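PAC2 family protein (Streptomyces avermitilis, PDB 3MNF) is of unknown function, a member of the PAC2 family whose modelled part forms an alpha/beta domain around a mixed beta sheet. Local coordinates at residues S135-D140 and A175-A180. Residues are numbered along the deposited sequence; the frame is centred on the assembly and turned at random.
Sequences SGVTSD and AVSLWA
V137 and S177 face each other as a hydrogen-bonded pair where strand 134-138, outermost in the chain's mixed sheet, runs antiparallel to strand 175-183; the short axes lie 4.7 Å apart at 154°. Two bonds close this pair, V137 N to S177 O at 2.9 Å and S177 N to V137 O at 3.0 Å, each donor lying in the acceptor's carbonyl plane. At the next hydrogen-bonded pair, two residues along, W179 N reaches S135 O at 2.8 Å, and the same oxygen sits at the edge of the indole, in its plane. On the V137 face, S177 OG comes to 3.6 Å from V137 CB, while V137 CG2 meets W179 CD1 obliquely at 4.4 Å. Burial is uneven: A175 to L178 are buried, bonded or packed against strand 115-124 and flanked by helices 160-171 and 192-206, whereas S135 to T138 stay partly exposed, with R63 of the second subunit packing on V137. Beyond V137 the regular backbone bonding gives way to a side chain: T138 OG1, swung opposite its backbone N (chi1 -177°), donates to A175 O at 3.1 Å. As the chain turns toward helix 141-146, which D140 N-caps, T138 OG1 also accepts D140 N at 3.1 Å, closing an ST turn.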
loop_
_atom_site.group_PDB
_atom_site.type_symbol
_atom_site.label_atom_id
_atom_site.label_comp_id
_atom_site.label_asym_id
_atom_site.label_seq_id
_atom_site.Cartn_x
_atom_site.Cartn_y
_atom_site.Cartn_z
ATOM N N SER A 135 -20.278 -31.152 -9.800
ATOM C CA SER A 135 -19.020 -31.866 -9.582
ATOM C C SER A 135 -18.120 -31.130 -8.606
ATOM O O SER A 135 -18.114 -29.915 -8.579
ATOM C CB SER A 135 -18.292 -32.101 -10.904
ATOM O OG SER A 135 -18.234 -30.912 -11.664
ATOM N N GLY A 136 -17.363 -31.875 -7.809
ATOM C CA GLY A 136 -16.413 -31.292 -6.853
ATOM C C GLY A 136 -14.985 -31.119 -7.370
ATOM O O GLY A 136 -14.582 -31.679 -8.387
ATOM N N VAL A 137 -14.227 -30.289 -6.675
ATOM C CA VAL A 137 -12.804 -30.142 -6.919
ATOM C C VAL A 137 -12.205 -30.014 -5.537
ATOM O O VAL A 137 -12.710 -29.257 -4.699
ATOM C CB VAL A 137 -12.445 -28.875 -7.772
ATOM C CG1 VAL A 137 -10.954 -28.551 -7.672
ATOM C CG2 VAL A 137 -12.859 -29.030 -9.259
ATOM N N THR A 138 -11.150 -30.781 -5.295
ATOM C CA THR A 138 -10.411 -30.718 -4.046
ATOM C C THR A 138 -8.953 -31.091 -4.315
ATOM O O THR A 138 -8.656 -31.819 -5.266
ATOM C CB THR A 138 -11.055 -31.626 -2.969
ATOM O OG1 THR A 138 -10.345 -31.489 -1.738
ATOM C CG2 THR A 138 -11.043 -33.090 -3.397
ATOM N N SER A 139 -8.043 -30.547 -3.509
ATOM C CA SER A 139 -6.635 -30.957 -3.525
ATOM C C SER A 139 -6.241 -31.536 -2.180
ATOM O O SER A 139 -5.067 -31.783 -1.925
ATOM C CB SER A 139 -5.727 -29.800 -3.914
ATOM O OG SER A 139 -5.769 -29.608 -5.314
ATOM N N ASP A 140 -7.246 -31.740 -1.330
ATOM C CA ASP A 140 -7.130 -32.493 -0.093
ATOM C C ASP A 140 -7.256 -33.986 -0.440
ATOM O O ASP A 140 -8.342 -34.442 -0.787
ATOM C CB ASP A 140 -8.239 -32.057 0.885
ATOM C CG ASP A 140 -8.061 -32.636 2.290
ATOM O OD1 ASP A 140 -7.158 -32.187 3.024
ATOM O OD2 ASP A 140 -8.838 -33.534 2.681
ATOM N N ALA A 175 -10.510 -27.930 1.880
ATOM C CA ALA A 175 -11.532 -27.211 1.121
ATOM C C ALA A 175 -11.971 -27.971 -0.116
ATOM O O ALA A 175 -11.197 -28.723 -0.713
ATOM C CB ALA A 175 -11.058 -25.824 0.748
ATOM N N VAL A 176 -13.226 -27.775 -0.491
ATOM C CA VAL A 176 -13.756 -28.345 -1.722
ATOM C C VAL A 176 -14.642 -27.293 -2.352
ATOM O O VAL A 176 -15.271 -26.500 -1.645
ATOM C CB VAL A 176 -14.543 -29.676 -1.481
ATOM C CG1 VAL A 176 -15.537 -29.537 -0.354
ATOM C CG2 VAL A 176 -15.262 -30.118 -2.732
ATOM N N SER A 177 -14.666 -27.259 -3.675
ATOM C CA SER A 177 -15.643 -26.437 -4.353
ATOM C C SER A 177 -16.592 -27.334 -5.111
ATOM O O SER A 177 -16.172 -28.339 -5.684
ATOM C CB SER A 177 -14.979 -25.431 -5.286
ATOM O OG SER A 177 -13.948 -26.040 -6.033
ATOM N N LEU A 178 -17.870 -26.970 -5.084
ATOM C CA LEU A 178 -18.909 -27.663 -5.823
ATOM C C LEU A 178 -19.332 -26.822 -7.005
ATOM O O LEU A 178 -19.628 -25.641 -6.850
ATOM C CB LEU A 178 -20.109 -27.893 -4.920
ATOM C CG LEU A 178 -19.833 -28.557 -3.575
ATOM C CD1 LEU A 178 -21.052 -28.492 -2.704
ATOM C CD2 LEU A 178 -19.449 -29.987 -3.799
ATOM N N TRP A 179 -19.349 -27.432 -8.179
ATOM C CA TRP A 179 -19.740 -26.763 -9.408
ATOM C C TRP A 179 -21.041 -27.308 -10.020
ATOM O O TRP A 179 -21.225 -28.521 -10.162
ATOM C CB TRP A 179 -18.615 -26.878 -10.422
ATOM C CG TRP A 179 -17.443 -26.050 -10.022
ATOM C CD1 TRP A 179 -16.414 -26.431 -9.214
ATOM C CD2 TRP A 179 -17.194 -24.680 -10.371
ATOM N NE1 TRP A 179 -15.550 -25.393 -9.043
ATOM C CE2 TRP A 179 -15.998 -24.306 -9.746
ATOM C CE3 TRP A 179 -17.874 -23.736 -11.149
ATOM C CZ2 TRP A 179 -15.450 -23.039 -9.881
ATOM C CZ3 TRP A 179 -17.331 -22.478 -11.274
ATOM C CH2 TRP A 179 -16.130 -22.142 -10.644
ATOM N N ALA A 180 -21.951 -26.418 -10.389
ATOM C CA ALA A 180 -23.128 -26.861 -11.106
ATOM C C ALA A 180 -22.975 -26.428 -12.546
ATOM O O ALA A 180 -22.466 -25.351 -12.799
ATOM C CB ALA A 180 -24.368 -26.269 -10.485
#